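Histone-lysine N-methyltransferase, H3 lysine-9 specific SUVH4 (Arabidopsis thaliana, PDB 4QEO) methylates the H3K9 site of histone H3 with S-adenosylmethionine as methyl donor, writing a silencing mark, and is required to maintain CpNpG and asymmetric DNA methylation. Local coordinates at residues V369-P380 / F487-L498. Residues are numbered along the deposited sequence; the frame is centred on the assembly and turned at random.
Sequences VRSWEYIPAGSP and FAADNISPMQEL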
ATOM      1  N   VAL A 369      -6.087 -12.272   8.190  1.00 38.52           N
ATOM      2  CA  VAL A 369      -5.071 -11.457   8.865  1.00 38.05           C
ATOM      3  C   VAL A 369      -5.202  -9.999   8.442  1.00 41.70           C
ATOM      4  O   VAL A 369      -5.453  -9.709   7.269  1.00 39.33           O
ATOM      5  CB  VAL A 369      -3.636 -11.955   8.562  1.00 46.66           C
ATOM      6  CG1 VAL A 369      -2.585 -11.007   9.151  1.00 46.85           C
ATOM      7  CG2 VAL A 369      -3.434 -13.375   9.094  1.00 44.34           C
ATOM      8  N   ARG A 370      -5.065  -9.079   9.396  1.00 39.03           N
ATOM      9  CA  ARG A 370      -5.008  -7.657   9.062  1.00 36.56           C
ATOM     10  C   ARG A 370      -3.893  -6.959   9.821  1.00 40.36           C
ATOM     11  O   ARG A 370      -3.294  -7.531  10.726  1.00 44.23           O
ATOM     12  CB  ARG A 370      -6.357  -6.962   9.302  1.00 37.28           C
ATOM     13  CG  ARG A 370      -6.847  -6.997  10.746  1.00 38.73           C
ATOM     14  CD  ARG A 370      -8.341  -6.638  10.834  1.00 41.80           C
ATOM     15  NE  ARG A 370      -8.827  -6.690  12.209  1.00 46.20           N
ATOM     16  CZ  ARG A 370     -10.089  -6.943  12.553  1.00 55.37           C
ATOM     17  NH1 ARG A 370     -10.999  -7.186  11.621  1.00 52.20           N
ATOM     18  NH2 ARG A 370     -10.440  -6.965  13.832  1.00 62.26           N
ATOM     19  N   SER A 371      -3.602  -5.723   9.433  1.00 39.46           N
ATOM     20  CA  SER A 371      -2.549  -4.965  10.088  1.00 41.14           C
ATOM     21  C   SER A 371      -3.101  -3.811  10.913  1.00 44.13           C
ATOM     22  O   SER A 371      -4.105  -3.198  10.551  1.00 46.79           O
ATOM     23  CB  SER A 371      -1.541  -4.434   9.067  1.00 43.75           C
ATOM     24  OG  SER A 371      -0.572  -3.626   9.710  1.00 45.96           O
ATOM     25  N   TRP A 372      -2.435  -3.517  12.025  1.00 49.53           N
ATOM     26  CA  TRP A 372      -2.847  -2.419  12.891  1.00 49.68           C
ATOM     27  C   TRP A 372      -2.108  -1.146  12.550  1.00 45.16           C
ATOM     28  O   TRP A 372      -2.426  -0.084  13.059  1.00 45.74           O
ATOM     29  CB  TRP A 372      -2.603  -2.763  14.356  1.00 55.57           C
ATOM     30  CG  TRP A 372      -3.587  -3.733  14.922  1.00 60.82           C
ATOM     31  CD1 TRP A 372      -4.587  -4.378  14.255  1.00 61.06           C
ATOM     32  CD2 TRP A 372      -3.666  -4.163  16.279  1.00 64.84           C
ATOM     33  NE1 TRP A 372      -5.284  -5.189  15.119  1.00 61.43           N
ATOM     34  CE2 TRP A 372      -4.736  -5.074  16.370  1.00 65.22           C
ATOM     35  CE3 TRP A 372      -2.927  -3.871  17.431  1.00 67.91           C
ATOM     36  CZ2 TRP A 372      -5.086  -5.695  17.565  1.00 70.12           C
ATOM     37  CZ3 TRP A 372      -3.274  -4.491  18.618  1.00 69.71           C
ATOM     38  CH2 TRP A 372      -4.345  -5.391  18.675  1.00 72.46           C
ATOM     39  N   GLU A 373      -1.108  -1.257  11.692  1.00 45.17           N
ATOM     40  CA  GLU A 373      -0.351  -0.087  11.273  1.00 49.11           C
ATOM     41  C   GLU A 373      -0.151  -0.061   9.766  1.00 45.57           C
ATOM     42  O   GLU A 373      -0.421  -1.039   9.069  1.00 48.40           O
ATOM     43  CB  GLU A 373       1.005  -0.025  11.989  1.00 53.02           C
ATOM     44  CG  GLU A 373       1.495  -1.356  12.522  1.00 54.82           C
ATOM     45  CD  GLU A 373       2.886  -1.273  13.130  1.00 58.62           C
ATOM     46  OE1 GLU A 373       3.344  -2.274  13.719  1.00 60.16           O
ATOM     47  OE2 GLU A 373       3.526  -0.207  13.013  1.00 61.43           O
ATOM     48  N   TYR A 374       0.334   1.072   9.282  1.00 39.43           N
ATOM     49  CA  TYR A 374       0.596   1.274   7.866  1.00 39.18           C
ATOM     50  C   TYR A 374       1.704   0.359   7.370  1.00 41.08           C
ATOM     51  O   TYR A 374       2.717   0.189   8.043  1.00 43.01           O
ATOM     52  CB  TYR A 374       0.951   2.743   7.625  1.00 38.83           C
ATOM     53  CG  TYR A 374      -0.252   3.666   7.729  1.00 42.92           C
ATOM     54  CD1 TYR A 374      -1.142   3.792   6.674  1.00 39.91           C
ATOM     55  CD2 TYR A 374      -0.502   4.400   8.885  1.00 44.12           C
ATOM     56  CE1 TYR A 374      -2.248   4.632   6.760  1.00 44.01           C
ATOM     57  CE2 TYR A 374      -1.606   5.235   8.980  1.00 45.06           C
ATOM     58  CZ  TYR A 374      -2.476   5.344   7.918  1.00 42.98           C
ATOM     59  OH  TYR A 374      -3.573   6.178   8.007  1.00 48.24           O
ATOM     60  N   ILE A 375       1.486  -0.252   6.205  1.00 37.45           N
ATOM     61  CA  ILE A 375       2.501  -1.078   5.550  1.00 33.24           C
ATOM     62  C   ILE A 375       2.896  -0.478   4.191  1.00 33.64           C
ATOM     63  O   ILE A 375       2.094  -0.465   3.250  1.00 33.38           O
ATOM     64  CB  ILE A 375       2.012  -2.520   5.344  1.00 37.29           C
ATOM     65  CG1 ILE A 375       1.629  -3.147   6.687  1.00 39.98           C
ATOM     66  CG2 ILE A 375       3.086  -3.349   4.650  1.00 36.84           C
ATOM     67  CD1 ILE A 375       1.134  -4.568   6.586  1.00 37.87           C
ATOM     68  N   PRO A 376       4.129   0.046   4.091  1.00 38.14           N
ATOM     69  CA  PRO A 376       4.577   0.641   2.829  1.00 35.45           C
ATOM     70  C   PRO A 376       4.751  -0.413   1.741  1.00 30.98           C
ATOM     71  O   PRO A 376       5.159  -1.544   2.025  1.00 32.42           O
ATOM     72  CB  PRO A 376       5.939   1.258   3.191  1.00 38.12           C
ATOM     73  CG  PRO A 376       5.907   1.413   4.684  1.00 42.11           C
ATOM     74  CD  PRO A 376       5.112   0.236   5.171  1.00 40.21           C
ATOM     75  N   ALA A 377       4.450  -0.035   0.504  1.00 31.47           N
ATOM     76  CA  ALA A 377       4.621  -0.921  -0.646  1.00 35.20           C
ATOM     77  C   ALA A 377       6.078  -1.344  -0.774  1.00 31.59           C
ATOM     78  O   ALA A 377       6.969  -0.504  -0.737  1.00 32.41           O
ATOM     79  CB  ALA A 377       4.167  -0.207  -1.924  1.00 32.90           C
ATOM     80  N   GLY A 378       6.314  -2.643  -0.932  1.00 31.48           N
ATOM     81  CA  GLY A 378       7.660  -3.164  -1.029  1.00 29.18           C
ATOM     82  C   GLY A 378       8.144  -3.762   0.277  1.00 31.26           C
ATOM     83  O   GLY A 378       9.174  -4.423   0.305  1.00 35.42           O
ATOM     84  N   SER A 379       7.410  -3.537   1.362  1.00 30.12           N
ATOM     85  CA  SER A 379       7.818  -4.063   2.660  1.00 33.56           C
ATOM     86  C   SER A 379       7.531  -5.546   2.687  1.00 37.96           C
ATOM     87  O   SER A 379       6.499  -5.993   2.164  1.00 34.22           O
ATOM     88  CB  SER A 379       7.070  -3.380   3.817  1.00 33.90           C
ATOM     89  OG  SER A 379       7.311  -1.982   3.866  1.00 31.78           O
ATOM     90  N   PRO A 380       8.448  -6.321   3.281  1.00 32.99           N
ATOM     91  CA  PRO A 380       8.154  -7.743   3.474  1.00 31.92           C
ATOM     92  C   PRO A 380       7.109  -7.912   4.562  1.00 33.70           C
ATOM     93  O   PRO A 380       7.146  -7.213   5.578  1.00 30.46           O
ATOM     94  CB  PRO A 380       9.497  -8.317   3.932  1.00 31.32           C
ATOM     95  CG  PRO A 380      10.199  -7.157   4.572  1.00 31.60           C
ATOM     96  CD  PRO A 380       9.785  -5.948   3.791  1.00 28.11           C
ATOM     97  N   PHE A 487       5.243 -10.015   0.119  1.00 37.42           N
ATOM     98  CA  PHE A 487       5.558  -8.592   0.128  1.00 29.34           C
ATOM     99  C   PHE A 487       4.298  -7.750  -0.110  1.00 36.02           C
ATOM    100  O   PHE A 487       3.389  -8.165  -0.833  1.00 35.00           O
ATOM    101  CB  PHE A 487       6.560  -8.287  -0.980  1.00 32.08           C
ATOM    102  CG  PHE A 487       7.982  -8.654  -0.636  1.00 32.75           C
ATOM    103  CD1 PHE A 487       8.469  -9.927  -0.904  1.00 34.79           C
ATOM    104  CD2 PHE A 487       8.826  -7.725  -0.045  1.00 32.23           C
ATOM    105  CE1 PHE A 487       9.775 -10.264  -0.600  1.00 34.33           C
ATOM    106  CE2 PHE A 487      10.139  -8.057   0.264  1.00 32.42           C
ATOM    107  CZ  PHE A 487      10.608  -9.335  -0.006  1.00 31.66           C
ATOM    108  N   ALA A 488       4.245  -6.562   0.482  1.00 29.70           N
ATOM    109  CA  ALA A 488       3.158  -5.640   0.197  1.00 31.98           C
ATOM    110  C   ALA A 488       3.279  -5.134  -1.238  1.00 33.19           C
ATOM    111  O   ALA A 488       4.322  -4.602  -1.625  1.00 32.22           O
ATOM    112  CB  ALA A 488       3.172  -4.470   1.194  1.00 28.28           C
ATOM    113  N   ALA A 489       2.213  -5.301  -2.021  1.00 30.23           N
ATOM    114  CA  ALA A 489       2.157  -4.776  -3.385  1.00 31.79           C
ATOM    115  C   ALA A 489       1.734  -3.308  -3.386  1.00 38.75           C
ATOM    116  O   ALA A 489       1.981  -2.562  -4.339  1.00 36.21           O
ATOM    117  CB  ALA A 489       1.173  -5.588  -4.220  1.00 34.37           C
ATOM    118  N   ASP A 490       1.069  -2.905  -2.317  1.00 38.53           N
ATOM    119  CA  ASP A 490       0.508  -1.571  -2.244  1.00 36.87           C
ATOM    120  C   ASP A 490       0.809  -1.006  -0.884  1.00 35.11           C
ATOM    121  O   ASP A 490       1.165  -1.741   0.038  1.00 30.53           O
ATOM    122  CB  ASP A 490      -1.011  -1.642  -2.421  1.00 36.99           C
ATOM    123  CG  ASP A 490      -1.413  -2.342  -3.698  1.00 42.39           C
ATOM    124  OD1 ASP A 490      -1.058  -1.842  -4.790  1.00 36.90           O
ATOM    125  OD2 ASP A 490      -2.090  -3.385  -3.612  1.00 45.10           O
ATOM    126  N   ASN A 491       0.654   0.307  -0.746  1.00 31.24           N
ATOM    127  CA  ASN A 491       0.589   0.900   0.573  1.00 31.07           C
ATOM    128  C   ASN A 491      -0.713   0.455   1.253  1.00 31.43           C
ATOM    129  O   ASN A 491      -1.809   0.648   0.720  1.00 32.34           O
ATOM    130  CB  ASN A 491       0.669   2.428   0.468  1.00 31.82           C
ATOM    131  CG  ASN A 491       2.015   2.900  -0.058  1.00 31.75           C
ATOM    132  OD1 ASN A 491       3.055   2.432   0.394  1.00 31.03           O
ATOM    133  ND2 ASN A 491       1.998   3.807  -1.032  1.00 32.69           N
ATOM    134  N   ILE A 492      -0.588  -0.147   2.428  1.00 31.77           N
ATOM    135  CA  ILE A 492      -1.731  -0.737   3.116  1.00 37.22           C
ATOM    136  C   ILE A 492      -2.059   0.070   4.370  1.00 38.02           C
ATOM    137  O   ILE A 492      -1.160   0.437   5.131  1.00 39.64           O
ATOM    138  CB  ILE A 492      -1.436  -2.231   3.459  1.00 35.66           C
ATOM    139  CG1 ILE A 492      -1.132  -2.992   2.160  1.00 35.91           C
ATOM    140  CG2 ILE A 492      -2.592  -2.861   4.215  1.00 37.55           C
ATOM    141  CD1 ILE A 492      -0.570  -4.394   2.346  1.00 35.96           C
ATOM    142  N   SER A 493      -3.341   0.374   4.567  1.00 33.48           N
ATOM    143  CA  SER A 493      -3.778   1.129   5.739  1.00 38.44           C
ATOM    144  C   SER A 493      -4.140   0.179   6.877  1.00 40.49           C
ATOM    145  O   SER A 493      -4.440  -0.989   6.637  1.00 42.61           O
ATOM    146  CB  SER A 493      -4.997   2.002   5.397  1.00 36.07           C
ATOM    147  OG  SER A 493      -4.673   3.029   4.478  1.00 43.81           O
ATOM    148  N   PRO A 494      -4.138   0.682   8.122  1.00 46.15           N
ATOM    149  CA  PRO A 494      -4.554  -0.126   9.276  1.00 48.30           C
ATOM    150  C   PRO A 494      -5.952  -0.746   9.105  1.00 46.26           C
ATOM    151  O   PRO A 494      -6.831  -0.113   8.533  1.00 44.71           O
ATOM    152  CB  PRO A 494      -4.565   0.893  10.413  1.00 53.19           C
ATOM    153  CG  PRO A 494      -3.519   1.886  10.020  1.00 52.84           C
ATOM    154  CD  PRO A 494      -3.621   2.001   8.531  1.00 49.66           C
ATOM    155  N   MET A 495      -6.120  -1.977   9.590  1.00 47.22           N
ATOM    156  CA  MET A 495      -7.382  -2.726   9.539  1.00 46.89           C
ATOM    157  C   MET A 495      -7.766  -3.272   8.161  1.00 49.22           C
ATOM    158  O   MET A 495      -8.783  -3.952   8.027  1.00 48.62           O
ATOM    159  CB  MET A 495      -8.543  -1.938  10.158  1.00 51.04           C
ATOM    160  CG  MET A 495      -8.320  -1.610  11.607  1.00 52.33           C
ATOM    161  SD  MET A 495      -7.842  -3.073  12.537  1.00 66.44           S
ATOM    162  CE  MET A 495      -7.097  -2.290  13.965  1.00 97.87           C
ATOM    163  N   GLN A 496      -6.963  -2.988   7.142  1.00 47.41           N
ATOM    164  CA  GLN A 496      -7.170  -3.626   5.847  1.00 44.55           C
ATOM    165  C   GLN A 496      -6.692  -5.086   5.879  1.00 45.23           C
ATOM    166  O   GLN A 496      -5.581  -5.373   6.330  1.00 40.78           O
ATOM    167  CB  GLN A 496      -6.482  -2.829   4.734  1.00 43.38           C
ATOM    168  CG  GLN A 496      -7.215  -1.528   4.386  1.00 43.51           C
ATOM    169  CD  GLN A 496      -6.593  -0.775   3.214  1.00 44.87           C
ATOM    170  OE1 GLN A 496      -5.437  -1.001   2.842  1.00 42.98           O
ATOM    171  NE2 GLN A 496      -7.367   0.120   2.625  1.00 44.27           N
ATOM    172  N   GLU A 497      -7.550  -6.007   5.437  1.00 43.84           N
ATOM    173  CA  GLU A 497      -7.184  -7.414   5.379  1.00 46.44           C
ATOM    174  C   GLU A 497      -6.034  -7.589   4.398  1.00 42.55           C
ATOM    175  O   GLU A 497      -6.024  -6.976   3.328  1.00 38.73           O
ATOM    176  CB  GLU A 497      -8.375  -8.304   4.972  1.00 43.44           C
ATOM    177  CG  GLU A 497      -7.998  -9.793   4.879  1.00 41.79           C
ATOM    178  CD  GLU A 497      -9.192 -10.726   4.722  1.00 45.20           C
ATOM    179  OE1 GLU A 497     -10.345 -10.242   4.682  1.00 44.41           O
ATOM    180  OE2 GLU A 497      -8.978 -11.954   4.648  1.00 45.57           O
ATOM    181  N   LEU A 498      -5.058  -8.408   4.775  1.00 36.11           N
ATOM    182  CA  LEU A 498      -3.943  -8.703   3.887  1.00 39.44           C
ATOM    183  C   LEU A 498      -4.327  -9.893   3.030  1.00 34.67           C
ATOM    184  O   LEU A 498      -4.820 -10.894   3.548  1.00 43.25           O
ATOM    185  CB  LEU A 498      -2.677  -9.029   4.695  1.00 36.11           C
ATOM    186  CG  LEU A 498      -2.259  -8.042   5.789  1.00 38.69           C
ATOM    187  CD1 LEU A 498      -0.956  -8.482   6.471  1.00 36.24           C
ATOM    188  CD2 LEU A 498      -2.125  -6.638   5.231  1.00 39.23           C
TER
HETATM  189  O   HOH W   1      -6.411 -12.716   5.472  1.00 41.70           O
HETATM  190  O   HOH W   2     -10.829  -5.495   8.735  1.00 47.61           O
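One water between V369 and the E497–L498 end is gripped by three groups: V369 N donates a hydrogen bond to it at 2.8 Å, and it donates to E497 OE2 and L498 O. Beside it, L498 N bonds to V369 O. The two segments, both within the SET domain, then run antiparallel, with I375 and I492 exchanging a reciprocal pair of backbone bonds and, at the type II turn P376–S379, G378 N reaching A488 O and A488 N returning to S379 O. N491 adds a side-chain bond: its OD1 takes A377 N at 2.8 Å, the donor standing 36° out of the amide plane. On the buried side, I375 packs CG2 on A488 CB (3.6 Å) and meets L498 CD2 tip to tip through CD1, while P380 CB rests against F487 CE2 (3.7 Å). Toward the surface, P494 sets its CD over the centre of one face of the Y374 ring, 3.4 Å from the centroid, a CH-pi contact. Y374 CG lies anti to its own carbonyl carbon (chi1 -73°), which brings the ring across the proline. F70 meets this ring nearly perpendicularly, and T178 touches it too. Replacing Y374 with an alanine would probably leave P494 CD without its aromatic cover and F70 without its ring partner. A bend at chi2 (-50°) carries the M495 thioether back to W372, its SD 4.7 Å from the five-membered ring's centroid in an oblique Met-aromatic contact; SD also lies 3.8 Å from R370 NE, whose guanidinium is paired with E358. The carboxylate of E497 holds K365 and N460, inferred cofactor-binding residues, so the polar end is consistent with second-shell support of the S-adenosylmethionine site, whereas the Y374 end joins the SET domain to the SRA side.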